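Local atomic coordinates of MFP2b (Ascaris suum, PDB entry 2BJR), a protein that probably enhances the polymerization of major sperm protein that drives the amoeboid movement of nematode sperm, and carries a bound zinc ion. Residues A[91-96]-A[161-166]; A[118-123]-A[132-137]; A[286-291]-A[353-358]; A[310-315]-A[325-330]; A[220-225]-A[337-342]. All blocks are in the same frame, centred on the assembly; numbering follows the deposited sequence.

Contact 1. Residues A[91-96]-A[161-166]; sequences YWYNWI and LIIARE
Edge strand 92-97 of a small antiparallel sheet pairs with strand 161-166, W92, N94 and I96 exchanging backbone hydrogen bonds with E166, A164 and I162, and the ladder illustrates how differently two faces of one strand pair can be used. On the face carrying W92, N94 and E166, the E166 CB lies over the indole, 3.5 Å from the centroid of the W92 five-membered ring. Beyond CB the E166 chain folds back (chi2 -88°), bringing its carboxylate to the N94 amide. There N94 ND2 gives a nearly straight 2.8 Å hydrogen bond to E166 OE2, in its own amide plane but on the anti side of the carboxylate and somewhat out of its plane. K104 also forms a salt bridge with OE2. On the opposite face I163 sets CG1 3.5 Å from the centroid of the W95 six-membered ring and CG2 3.4 Å from Y93 CD2. The R165 guanidinium makes a cation-pi contact, NH1 above the centre of the Y91 ring. Thus one face, beside the zinc ligand H86 on which W92 packs, joins carboxylate, amide and indole, while the other combines packing on W95 and Y93 with a guanidinium whose charge D9 and E110 probably balance.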
# COMPACT_ATOMS: atom_id res chain seq x y z
N TYR A 91 -3.17 -10.66 -19.44
CA TYR A 91 -3.80 -9.37 -19.12
C TYR A 91 -2.99 -8.63 -18.07
O TYR A 91 -2.16 -9.21 -17.36
CB TYR A 91 -5.26 -9.57 -18.59
CG TYR A 91 -5.34 -10.30 -17.29
CD1 TYR A 91 -5.42 -9.62 -16.07
CD2 TYR A 91 -5.37 -11.67 -17.25
CE1 TYR A 91 -5.47 -10.31 -14.87
CE2 TYR A 91 -5.44 -12.36 -16.04
CZ TYR A 91 -5.48 -11.67 -14.86
OH TYR A 91 -5.51 -12.37 -13.68
N TRP A 92 -3.26 -7.35 -18.00
CA TRP A 92 -2.84 -6.51 -16.85
C TRP A 92 -3.98 -5.55 -16.54
O TRP A 92 -4.85 -5.30 -17.38
CB TRP A 92 -1.55 -5.71 -17.14
CG TRP A 92 -1.55 -4.87 -18.41
CD1 TRP A 92 -1.32 -5.32 -19.70
CD2 TRP A 92 -1.70 -3.45 -18.52
NE1 TRP A 92 -1.38 -4.27 -20.58
CE2 TRP A 92 -1.59 -3.11 -19.89
CE3 TRP A 92 -1.92 -2.43 -17.61
CZ2 TRP A 92 -1.72 -1.81 -20.36
CZ3 TRP A 92 -2.02 -1.12 -18.07
CH2 TRP A 92 -1.93 -0.83 -19.44
N TYR A 93 -4.01 -5.08 -15.30
CA TYR A 93 -5.10 -4.22 -14.83
C TYR A 93 -4.76 -2.75 -15.00
O TYR A 93 -3.63 -2.30 -14.72
CB TYR A 93 -5.40 -4.52 -13.38
CG TYR A 93 -6.04 -5.87 -13.12
CD1 TYR A 93 -5.66 -6.64 -12.03
CD2 TYR A 93 -7.08 -6.35 -13.93
CE1 TYR A 93 -6.27 -7.84 -11.76
CE2 TYR A 93 -7.69 -7.56 -13.64
CZ TYR A 93 -7.29 -8.29 -12.57
OH TYR A 93 -7.88 -9.51 -12.29
N ASN A 94 -5.71 -2.01 -15.53
CA ASN A 94 -5.59 -0.58 -15.75
C ASN A 94 -6.81 0.11 -15.17
O ASN A 94 -7.94 -0.24 -15.51
CB ASN A 94 -5.49 -0.31 -17.25
CG ASN A 94 -5.09 1.11 -17.58
OD1 ASN A 94 -4.61 1.86 -16.72
ND2 ASN A 94 -5.29 1.50 -18.82
N TRP A 95 -6.61 1.09 -14.30
CA TRP A 95 -7.75 1.80 -13.70
C TRP A 95 -8.18 2.92 -14.60
O TRP A 95 -7.37 3.77 -14.94
CB TRP A 95 -7.39 2.35 -12.31
CG TRP A 95 -7.15 1.35 -11.24
CD1 TRP A 95 -6.02 0.67 -11.01
CD2 TRP A 95 -8.09 0.93 -10.22
NE1 TRP A 95 -6.19 -0.19 -9.94
CE2 TRP A 95 -7.43 -0.02 -9.42
CE3 TRP A 95 -9.42 1.24 -9.94
CZ2 TRP A 95 -8.04 -0.64 -8.33
CZ3 TRP A 95 -10.02 0.65 -8.85
CH2 TRP A 95 -9.33 -0.29 -8.06
N ILE A 96 -9.44 2.96 -15.01
CA ILE A 96 -9.95 3.99 -15.89
C ILE A 96 -11.10 4.73 -15.26
O ILE A 96 -11.74 4.23 -14.34
CB ILE A 96 -10.44 3.38 -17.23
CG1 ILE A 96 -11.68 2.47 -17.00
CG2 ILE A 96 -9.33 2.63 -17.85
CD1 ILE A 96 -12.34 2.02 -18.28
N LEU A 161 -13.15 5.51 -10.47
CA LEU A 161 -12.28 4.62 -11.21
C LEU A 161 -12.76 3.16 -11.10
O LEU A 161 -13.11 2.70 -10.03
CB LEU A 161 -10.86 4.74 -10.68
CG LEU A 161 -10.28 6.14 -10.60
CD1 LEU A 161 -8.87 6.06 -10.03
CD2 LEU A 161 -10.28 6.76 -11.96
N ILE A 162 -12.70 2.44 -12.21
CA ILE A 162 -12.97 1.00 -12.30
C ILE A 162 -11.80 0.32 -12.98
O ILE A 162 -10.95 1.01 -13.60
CB ILE A 162 -14.29 0.75 -13.06
CG1 ILE A 162 -14.23 1.26 -14.50
CG2 ILE A 162 -15.39 1.45 -12.34
CD1 ILE A 162 -15.39 0.81 -15.43
N ILE A 163 -11.69 -0.99 -12.80
CA ILE A 163 -10.59 -1.78 -13.36
C ILE A 163 -10.92 -2.34 -14.75
O ILE A 163 -11.96 -3.02 -14.92
CB ILE A 163 -10.22 -2.93 -12.43
CG1 ILE A 163 -9.71 -2.39 -11.09
CG2 ILE A 163 -9.20 -3.82 -13.05
CD1 ILE A 163 -9.64 -3.45 -9.99
N ALA A 164 -10.04 -2.07 -15.71
CA ALA A 164 -10.07 -2.74 -17.03
C ALA A 164 -8.97 -3.77 -17.11
O ALA A 164 -7.85 -3.57 -16.61
CB ALA A 164 -9.90 -1.70 -18.16
N ARG A 165 -9.28 -4.93 -17.69
CA ARG A 165 -8.28 -5.88 -18.13
C ARG A 165 -7.79 -5.48 -19.52
O ARG A 165 -8.59 -5.38 -20.47
CB ARG A 165 -8.88 -7.31 -18.17
CG ARG A 165 -9.33 -7.89 -16.87
CD ARG A 165 -10.45 -8.96 -17.00
NE ARG A 165 -10.09 -10.02 -17.95
CZ ARG A 165 -9.33 -11.06 -17.70
NH1 ARG A 165 -8.81 -11.26 -16.50
NH2 ARG A 165 -9.07 -11.94 -18.68
N GLU A 166 -6.49 -5.25 -19.63
CA GLU A 166 -5.85 -4.90 -20.89
C GLU A 166 -5.26 -6.18 -21.44
O GLU A 166 -4.43 -6.82 -20.80
CB GLU A 166 -4.73 -3.88 -20.66
CG GLU A 166 -5.20 -2.59 -20.08
CD GLU A 166 -5.66 -1.56 -21.09
OE1 GLU A 166 -5.63 -1.82 -22.31
OE2 GLU A 166 -6.07 -0.47 -20.65

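Contact 2. Residues A[118-123]-A[132-137]; sequences FPILWS and GYADNK. With SO4 (sulfate ion), chain E.
F118 and A134 face each other across the hairpin of strands 117-122 and 130-135, a compact case of an aromatic ring packed on its cross-strand neighbour. From F118 CB, a chi1 of 53° places CG between backbone N and carbonyl carbon, turning the ring over the partner strand. CD2 then lies 3.6 Å from A134 O. Farther out, CE1 is 3.5 Å and CZ 3.4 Å from A134 CB, so the methyl lies over one ring face, displaced toward the rim. I120 CG2 rests 3.6 Å from Y133 C, and I162 touches both F118 and I120. Of the backbone bonds, I120 N approaches G132 O from 49° above the carbonyl plane, whereas G132 N meets I120 O at 2.8 Å nearly head-on. Farther along the strand, W122 NE1 donates to a sulfate, probably from the crystallisation liquor. Four backbone bonds, F118 with A134 and I120 with G132, thus join the strands, while F118, A134, I120 and I162 lay carbon over one face: the side-chain part of the contact is apolar.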
# COMPACT_ATOMS: atom_id res chain seq x y z
N PHE A 118 -19.17 -4.79 -10.06
CA PHE A 118 -17.79 -4.46 -10.31
C PHE A 118 -17.24 -3.46 -9.30
O PHE A 118 -17.98 -2.59 -8.83
CB PHE A 118 -17.57 -3.94 -11.68
CG PHE A 118 -18.43 -2.84 -12.07
CD1 PHE A 118 -17.95 -1.54 -12.12
CD2 PHE A 118 -19.71 -3.08 -12.56
CE1 PHE A 118 -18.76 -0.50 -12.57
CE2 PHE A 118 -20.52 -2.05 -12.99
CZ PHE A 118 -20.06 -0.77 -13.01
N PRO A 119 -15.98 -3.60 -8.96
CA PRO A 119 -15.36 -2.62 -8.06
C PRO A 119 -15.41 -1.21 -8.61
O PRO A 119 -15.26 -1.01 -9.84
CB PRO A 119 -13.93 -3.11 -7.94
CG PRO A 119 -14.01 -4.57 -8.28
CD PRO A 119 -15.05 -4.68 -9.34
N ILE A 120 -15.61 -0.23 -7.73
CA ILE A 120 -15.58 1.17 -8.09
C ILE A 120 -14.90 1.96 -6.96
O ILE A 120 -15.22 1.78 -5.77
CB ILE A 120 -16.97 1.68 -8.48
CG1 ILE A 120 -16.90 3.09 -9.05
CG2 ILE A 120 -17.97 1.59 -7.34
CD1 ILE A 120 -18.22 3.49 -9.75
N LEU A 121 -13.92 2.75 -7.34
CA LEU A 121 -13.16 3.59 -6.42
C LEU A 121 -13.55 5.04 -6.53
O LEU A 121 -13.36 5.69 -7.54
CB LEU A 121 -11.66 3.41 -6.69
CG LEU A 121 -10.77 4.20 -5.74
CD1 LEU A 121 -10.83 3.70 -4.30
CD2 LEU A 121 -9.36 4.10 -6.26
N TRP A 122 -14.11 5.55 -5.44
CA TRP A 122 -14.42 6.95 -5.27
C TRP A 122 -13.15 7.65 -4.80
O TRP A 122 -13.00 7.95 -3.64
CB TRP A 122 -15.57 7.09 -4.27
CG TRP A 122 -16.20 8.44 -4.12
CD1 TRP A 122 -15.86 9.62 -4.75
CD2 TRP A 122 -17.29 8.75 -3.26
NE1 TRP A 122 -16.65 10.64 -4.29
CE2 TRP A 122 -17.55 10.14 -3.39
CE3 TRP A 122 -18.07 8.00 -2.38
CZ2 TRP A 122 -18.57 10.78 -2.67
CZ3 TRP A 122 -19.06 8.62 -1.67
CH2 TRP A 122 -19.32 10.00 -1.83
N SER A 123 -12.26 7.89 -5.74
CA SER A 123 -10.91 8.34 -5.46
C SER A 123 -10.85 9.73 -4.82
O SER A 123 -9.98 10.00 -3.98
CB SER A 123 -10.07 8.34 -6.78
OG SER A 123 -10.86 8.72 -7.95
N GLY A 132 -15.89 0.64 -3.30
CA GLY A 132 -17.19 -0.03 -3.17
C GLY A 132 -17.52 -0.85 -4.41
O GLY A 132 -16.62 -1.27 -5.13
N TYR A 133 -18.80 -1.03 -4.68
CA TYR A 133 -19.23 -1.74 -5.90
C TYR A 133 -20.35 -1.07 -6.58
O TYR A 133 -21.19 -0.43 -5.94
CB TYR A 133 -19.55 -3.21 -5.67
CG TYR A 133 -20.95 -3.53 -5.17
CD1 TYR A 133 -21.96 -3.90 -6.07
CD2 TYR A 133 -21.28 -3.40 -3.83
CE1 TYR A 133 -23.28 -4.18 -5.64
CE2 TYR A 133 -22.62 -3.67 -3.39
CZ TYR A 133 -23.59 -4.07 -4.32
OH TYR A 133 -24.87 -4.34 -3.87
N ALA A 134 -20.35 -1.22 -7.90
CA ALA A 134 -21.43 -0.75 -8.73
C ALA A 134 -22.19 -1.98 -9.27
O ALA A 134 -21.60 -3.03 -9.55
CB ALA A 134 -20.93 0.08 -9.83
N ASP A 135 -23.50 -1.82 -9.36
CA ASP A 135 -24.38 -2.89 -9.88
C ASP A 135 -24.65 -2.58 -11.32
O ASP A 135 -25.14 -1.50 -11.68
CB ASP A 135 -25.67 -2.94 -9.09
CG ASP A 135 -26.59 -4.06 -9.55
OD1 ASP A 135 -27.19 -3.96 -10.62
OD2 ASP A 135 -26.78 -5.05 -8.89
N ASN A 136 -24.32 -3.53 -12.17
CA ASN A 136 -24.50 -3.38 -13.59
C ASN A 136 -25.95 -3.13 -14.03
O ASN A 136 -26.18 -2.47 -15.00
CB ASN A 136 -24.05 -4.65 -14.30
CG ASN A 136 -23.98 -4.47 -15.75
OD1 ASN A 136 -23.43 -3.46 -16.23
ND2 ASN A 136 -24.57 -5.39 -16.49
N LYS A 137 -26.89 -3.66 -13.30
CA LYS A 137 -28.30 -3.51 -13.69
C LYS A 137 -28.84 -2.14 -13.26
O LYS A 137 -29.42 -1.41 -14.08
CB LYS A 137 -29.16 -4.63 -13.11
CG LYS A 137 -28.70 -6.06 -13.37
CD LYS A 137 -29.55 -7.06 -12.51
CE LYS A 137 -29.91 -8.40 -13.26
NZ LYS A 137 -29.84 -9.64 -12.37
S SO4 E . -16.95 14.39 -4.81
O1 SO4 E . -16.50 13.38 -5.78
O2 SO4 E . -16.98 13.74 -3.51
O3 SO4 E . -15.98 15.50 -4.87
O4 SO4 E . -18.25 14.86 -5.20

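Contact 3. Residues A[286-291]-A[353-358]; sequences WKPFPE and SCMVLC
W286 to P288 and M355 to L357 form the end of the antiparallel ladder of strands 282-288 and 355-361, an example of hydrogen bonding that continues into a helix start, here that of 289-292. K287 N donates to V356 O at 2.9 Å, and V356 N returns a 2.7 Å bond to K287 O. P288, the N-cap residue, has no N-H to offer, and the next donor, F289 N, turns back across the contact to C354 O at 2.9 Å with a bent angle of 135°. On the other edge of strand 355-361, M355 bonds with V316, and L357 with P314 and V303. K287 has a salt bridge from NZ to D285 and a cation-pi contact with W300, while the lower part of its chain rests on C358 SG. Selenomethionine M355 curls back to put SE 3.7 Å from P288 CA. L357 covers one face of the W286 indole, its CB 3.7 Å from the six-membered ring centroid, and M355 O lies in the ring plane, 3.5 Å from W286 CE3.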
# COMPACT_ATOMS: atom_id res chain seq x y z
N TRP A 286 18.62 10.11 3.09
CA TRP A 286 18.31 10.24 4.50
C TRP A 286 18.86 11.56 4.92
O TRP A 286 20.03 11.85 4.60
CB TRP A 286 18.89 9.09 5.31
CG TRP A 286 18.29 7.77 4.92
CD1 TRP A 286 18.57 7.03 3.79
CD2 TRP A 286 17.31 7.04 5.63
NE1 TRP A 286 17.82 5.88 3.78
CE2 TRP A 286 17.03 5.86 4.89
CE3 TRP A 286 16.62 7.26 6.82
CZ2 TRP A 286 16.10 4.92 5.31
CZ3 TRP A 286 15.68 6.31 7.22
CH2 TRP A 286 15.47 5.14 6.48
N LYS A 287 18.03 12.38 5.55
CA LYS A 287 18.40 13.76 5.91
C LYS A 287 18.24 13.99 7.40
O LYS A 287 17.33 13.41 8.01
CB LYS A 287 17.52 14.76 5.17
CG LYS A 287 17.59 14.69 3.65
CD LYS A 287 19.04 15.07 3.18
CE LYS A 287 19.08 15.38 1.69
NZ LYS A 287 20.49 15.30 1.17
N PRO A 288 19.11 14.83 8.00
CA PRO A 288 18.98 15.19 9.41
C PRO A 288 17.63 15.78 9.64
O PRO A 288 17.10 16.49 8.78
CB PRO A 288 20.13 16.22 9.65
CG PRO A 288 21.17 15.88 8.59
CD PRO A 288 20.29 15.48 7.39
N PHE A 289 17.08 15.48 10.80
CA PHE A 289 15.73 15.87 11.15
C PHE A 289 15.42 17.39 10.89
O PHE A 289 14.36 17.71 10.36
CB PHE A 289 15.43 15.46 12.59
CG PHE A 289 14.02 15.74 13.01
CD1 PHE A 289 13.06 14.72 13.03
CD2 PHE A 289 13.63 17.00 13.44
CE1 PHE A 289 11.77 14.97 13.43
CE2 PHE A 289 12.30 17.24 13.83
CZ PHE A 289 11.38 16.23 13.80
N PRO A 290 16.29 18.31 11.28
CA PRO A 290 15.98 19.73 11.04
C PRO A 290 15.89 20.11 9.58
O PRO A 290 15.12 20.99 9.24
CB PRO A 290 17.10 20.47 11.79
CG PRO A 290 17.64 19.45 12.75
CD PRO A 290 17.54 18.14 12.04
N GLU A 291 16.64 19.43 8.73
CA GLU A 291 16.53 19.63 7.30
C GLU A 291 15.25 18.99 6.75
O GLU A 291 14.50 19.62 5.99
CB GLU A 291 17.79 19.10 6.61
CG GLU A 291 17.78 19.33 5.11
CD GLU A 291 18.99 18.76 4.39
OE1 GLU A 291 19.96 18.31 5.05
OE2 GLU A 291 18.94 18.77 3.15
N SER A 353 18.49 14.73 16.35
CA SER A 353 19.56 13.84 15.85
C SER A 353 19.10 12.70 14.88
O SER A 353 19.96 11.97 14.30
CB SER A 353 20.31 13.17 17.00
OG SER A 353 19.44 12.53 17.94
N CYS A 354 17.78 12.54 14.73
CA CYS A 354 17.20 11.50 13.86
C CYS A 354 17.64 11.76 12.42
O CYS A 354 17.81 12.91 12.03
CB CYS A 354 15.63 11.47 13.89
SG CYS A 354 15.05 10.76 15.41
N MSE A 355 17.73 10.71 11.61
CA MSE A 355 17.94 10.85 10.19
C MSE A 355 16.65 10.35 9.51
O MSE A 355 16.25 9.22 9.72
CB MSE A 355 19.16 10.04 9.72
CG MSE A 355 20.49 10.35 10.43
SE MSE A 355 21.03 12.08 9.76
CE MSE A 355 21.33 11.77 7.91
N VAL A 356 15.99 11.20 8.74
CA VAL A 356 14.65 10.90 8.24
C VAL A 356 14.73 10.54 6.76
O VAL A 356 15.43 11.20 5.99
CB VAL A 356 13.71 12.11 8.46
CG1 VAL A 356 12.35 11.90 7.85
CG2 VAL A 356 13.58 12.36 9.89
N LEU A 357 14.00 9.52 6.31
CA LEU A 357 14.01 9.18 4.88
C LEU A 357 13.18 10.24 4.15
O LEU A 357 12.01 10.44 4.48
CB LEU A 357 13.41 7.77 4.62
CG LEU A 357 13.34 7.46 3.11
CD1 LEU A 357 14.77 7.41 2.52
CD2 LEU A 357 12.58 6.21 2.82
N CYS A 358 13.81 10.93 3.22
CA CYS A 358 13.18 11.95 2.41
C CYS A 358 13.34 11.61 0.94
O CYS A 358 14.10 10.69 0.56
CB CYS A 358 13.81 13.32 2.64
SG CYS A 358 13.71 13.87 4.36

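Contact 4. Residues A[310-315]-A[325-330]; sequences GNISPA and LGKADI
A315 and A328 meet methyl to methyl, CB to CB at 3.8 Å, on one face of the strand pair. Away from that methyl pair, I312 and K327 pass each other at a slant, I312 CG2 lying 3.9 Å from K327 CB. Beyond that touch K327 leaves the pair: chi1 of 74° holds CG between its backbone N and carbonyl carbon, and the chain runs off along V240 and M241 of strand 238-247, which I312 also meets. Both pairs belong to the beta hairpin of strands 313-319 and 322-329, in which S313 and A328 exchange two backbone bonds and A315 and G326 two more. The pairing is uneven at G326. Its N-H meets A315 O almost head-on at 2.8 Å, but A315 N reaches G326 O over a longer 3.2 Å from well above the carbonyl plane. L325 CD1 lies 3.6 Å from A315 O. At the opposite end water takes over from direct pairing. One molecule gives its hydrogens to N311 O and S313 OG and accepts from I330 N, while S313 OG is also bonded to V303 O. A second accepts from N311 N and donates to D329 OD1 at 2.7 Å. The D329 side chain is extended, chi1 -179°, and its other oxygen, OD2, which also bonds with N332 ND2, lies 3.2 Å from G310 CA.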
# COMPACT_ATOMS: atom_id res chain seq x y z
N GLY A 310 -1.35 11.97 13.43
CA GLY A 310 0.03 12.30 13.11
C GLY A 310 0.50 11.50 11.90
O GLY A 310 0.22 10.31 11.81
N ASN A 311 1.22 12.15 11.00
CA ASN A 311 1.76 11.49 9.82
C ASN A 311 3.10 10.88 10.15
O ASN A 311 3.91 11.47 10.84
CB ASN A 311 1.87 12.50 8.70
CG ASN A 311 0.55 13.26 8.52
OD1 ASN A 311 -0.54 12.68 8.70
ND2 ASN A 311 0.65 14.56 8.24
N ILE A 312 3.31 9.65 9.70
CA ILE A 312 4.45 8.89 10.16
C ILE A 312 5.47 8.68 9.05
O ILE A 312 5.11 8.32 7.94
CB ILE A 312 3.94 7.56 10.71
CG1 ILE A 312 2.86 7.79 11.79
CG2 ILE A 312 5.07 6.77 11.30
CD1 ILE A 312 3.34 8.54 13.03
N SER A 313 6.75 8.85 9.37
CA SER A 313 7.86 8.76 8.43
C SER A 313 8.88 7.74 8.92
O SER A 313 9.00 7.55 10.14
CB SER A 313 8.58 10.13 8.32
OG SER A 313 7.66 11.13 7.89
N PRO A 314 9.66 7.13 8.00
CA PRO A 314 10.76 6.26 8.43
C PRO A 314 11.92 7.12 8.98
O PRO A 314 12.20 8.16 8.40
CB PRO A 314 11.20 5.55 7.11
CG PRO A 314 10.19 5.88 6.12
CD PRO A 314 9.61 7.21 6.52
N ALA A 315 12.61 6.66 10.01
CA ALA A 315 13.66 7.45 10.66
C ALA A 315 14.62 6.54 11.38
O ALA A 315 14.22 5.60 12.04
CB ALA A 315 13.06 8.41 11.63
N LEU A 325 16.72 1.71 13.04
CA LEU A 325 15.61 2.13 12.22
C LEU A 325 14.24 1.95 12.92
O LEU A 325 13.89 0.84 13.37
CB LEU A 325 15.63 1.38 10.91
CG LEU A 325 14.53 1.67 9.92
CD1 LEU A 325 14.57 3.12 9.49
CD2 LEU A 325 14.57 0.79 8.67
N GLY A 326 13.50 3.05 12.97
CA GLY A 326 12.12 3.07 13.45
C GLY A 326 11.29 4.14 12.76
O GLY A 326 11.25 4.24 11.54
N LYS A 327 10.55 4.91 13.53
CA LYS A 327 9.57 5.81 12.91
C LYS A 327 9.62 7.20 13.57
O LYS A 327 10.06 7.32 14.71
CB LYS A 327 8.17 5.17 13.01
CG LYS A 327 7.55 5.21 14.46
CD LYS A 327 6.29 4.32 14.56
CE LYS A 327 5.67 4.36 15.97
NZ LYS A 327 4.86 5.64 16.18
N ALA A 328 9.12 8.22 12.89
CA ALA A 328 9.00 9.57 13.49
C ALA A 328 7.78 10.26 12.94
O ALA A 328 7.34 10.00 11.80
CB ALA A 328 10.24 10.43 13.20
N ASP A 329 7.25 11.14 13.78
CA ASP A 329 6.26 12.12 13.43
C ASP A 329 6.98 13.47 13.46
O ASP A 329 7.30 13.97 14.54
CB ASP A 329 5.18 12.10 14.47
CG ASP A 329 4.04 13.08 14.19
OD1 ASP A 329 4.25 14.08 13.49
OD2 ASP A 329 2.87 12.85 14.59
N ILE A 330 7.27 13.99 12.29
CA ILE A 330 8.11 15.17 12.16
C ILE A 330 7.36 16.37 12.76
O ILE A 330 7.93 17.11 13.53
CB ILE A 330 8.41 15.49 10.69
CG1 ILE A 330 9.19 14.38 9.94
CG2 ILE A 330 9.18 16.81 10.58
CD1 ILE A 330 10.04 13.46 10.76
O HOH W 1 6.21 12.65 9.81
O HOH W 2 2.27 14.73 11.82

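Contact 5. Residues A[220-225]-A[337-342]; sequences TLPGEN and IGYGGT
Y339 reaches across to the 220-225 loop and gives its phenol hydrogen to P222 O, a short 2.6 Å bond from OH that lies in the carbonyl plane and falls on a lone pair. L221 covers one face of the same ring, with CD1 above its centre, 3.7 Å from the centroid, and CB 3.5 Å from CE1. P222 crosses the end of the phenol roughly at right angles, CD being 3.5 Å from Y339 OH. At the ring edge the E224 side chain slides past in the opposite sense, bringing OE2 to 3.7 Å from Y339 CD1. A chi1 of -176° sends the Y339 ring out from the strand, CG opposite the backbone N, to span the gap between backbones. Two beta turns supply the partners, a case of one turn receiving the side chain that another projects. L221 to E224 form a type II turn, closed by E224 N bonding to L221 O, and P222 O belongs to its central peptide. Y339 to T342 form the type I' turn of the hairpin between strands 334-339 and 342-347. Farther out, E224 is fixed by salt bridges to R243 and R263. R243 also bonds to G338 O, linking the E224 carboxylate with the strand that leads into the second turn, while L221 CD1 lies 4.2 Å from I337 CD1 and both side chains touch I324.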
# COMPACT_ATOMS: atom_id res chain seq x y z
N THR A 220 24.75 -0.54 14.93
CA THR A 220 23.43 -0.64 15.56
C THR A 220 23.46 -1.24 16.98
O THR A 220 24.52 -1.45 17.58
CB THR A 220 22.44 -1.37 14.62
OG1 THR A 220 21.10 -1.22 15.11
CG2 THR A 220 22.67 -2.88 14.56
N LEU A 221 22.29 -1.46 17.54
CA LEU A 221 22.15 -1.96 18.87
C LEU A 221 22.38 -3.47 18.98
O LEU A 221 22.23 -4.21 18.02
CB LEU A 221 20.78 -1.64 19.41
CG LEU A 221 20.56 -0.16 19.68
CD1 LEU A 221 19.06 0.11 19.87
CD2 LEU A 221 21.34 0.26 20.93
N PRO A 222 22.77 -3.91 20.17
CA PRO A 222 22.92 -5.36 20.43
C PRO A 222 21.66 -6.13 20.06
O PRO A 222 20.52 -5.75 20.44
CB PRO A 222 23.14 -5.41 21.96
CG PRO A 222 23.79 -4.14 22.29
CD PRO A 222 23.15 -3.11 21.34
N GLY A 223 21.86 -7.22 19.32
CA GLY A 223 20.80 -8.09 18.89
C GLY A 223 20.15 -7.71 17.57
O GLY A 223 19.32 -8.41 17.08
N GLU A 224 20.55 -6.61 16.98
CA GLU A 224 19.96 -6.19 15.73
C GLU A 224 20.90 -6.43 14.57
O GLU A 224 22.13 -6.30 14.68
CB GLU A 224 19.62 -4.70 15.82
CG GLU A 224 18.65 -4.37 16.92
CD GLU A 224 17.29 -5.01 16.74
OE1 GLU A 224 16.82 -5.10 15.61
OE2 GLU A 224 16.71 -5.46 17.73
N ASN A 225 20.32 -6.77 13.43
CA ASN A 225 21.04 -6.84 12.17
C ASN A 225 21.45 -5.45 11.67
O ASN A 225 20.60 -4.53 11.64
CB ASN A 225 20.16 -7.56 11.16
CG ASN A 225 20.91 -8.08 9.97
OD1 ASN A 225 21.38 -7.33 9.13
ND2 ASN A 225 21.00 -9.42 9.88
N ILE A 337 11.27 3.46 18.42
CA ILE A 337 11.65 2.16 17.91
C ILE A 337 11.02 1.11 18.80
O ILE A 337 10.68 1.38 19.97
CB ILE A 337 13.17 1.96 17.92
CG1 ILE A 337 13.77 2.28 19.31
CG2 ILE A 337 13.82 2.74 16.86
CD1 ILE A 337 15.22 1.77 19.48
N GLY A 338 10.85 -0.08 18.24
CA GLY A 338 10.68 -1.26 19.04
C GLY A 338 12.05 -1.77 19.41
O GLY A 338 12.87 -1.98 18.53
N TYR A 339 12.32 -1.96 20.69
CA TYR A 339 13.58 -2.54 21.11
C TYR A 339 13.53 -3.01 22.57
O TYR A 339 12.94 -2.37 23.40
CB TYR A 339 14.71 -1.52 20.96
CG TYR A 339 16.06 -2.10 21.29
CD1 TYR A 339 16.74 -2.85 20.35
CD2 TYR A 339 16.65 -1.90 22.53
CE1 TYR A 339 17.99 -3.42 20.64
CE2 TYR A 339 17.92 -2.47 22.84
CZ TYR A 339 18.57 -3.23 21.87
OH TYR A 339 19.80 -3.82 22.09
N GLY A 340 14.18 -4.12 22.87
CA GLY A 340 14.34 -4.56 24.24
C GLY A 340 13.06 -4.90 24.93
O GLY A 340 12.95 -4.73 26.14
N GLY A 341 12.07 -5.35 24.18
CA GLY A 341 10.78 -5.71 24.75
C GLY A 341 9.86 -4.55 25.05
O GLY A 341 8.85 -4.73 25.72
N THR A 342 10.17 -3.37 24.53
CA THR A 342 9.33 -2.21 24.72
C THR A 342 9.38 -1.25 23.52
O THR A 342 10.03 -1.55 22.51
CB THR A 342 9.71 -1.51 26.06
OG1 THR A 342 8.68 -0.59 26.41
CG2 THR A 342 10.90 -0.66 25.93

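Overall arrangement
Contacts 1 and 2 lie on one side of the chain's centre and contacts 3, 4 and 5 on the other, each group within its own copy of the motility-protein family region. The first two touch through a probable hydrogen bond between L121 N and L161 O. Contacts 3 and 4 meet likewise, strands 355-361 and 313-319 being neighbours in one curled sheet; contact 5 joins it through strand 334-339, I337 CG2 packing on G326 of contact 4. Contacts 2, 3 and 4 are largely buried and rest on backbone ladders and apolar packing, with waters entering at one end of contact 4. Contact 1, partly buried near the zinc, adds charged groups; contact 5 replaces the ladder with one phenol bond and a leucine over the ring.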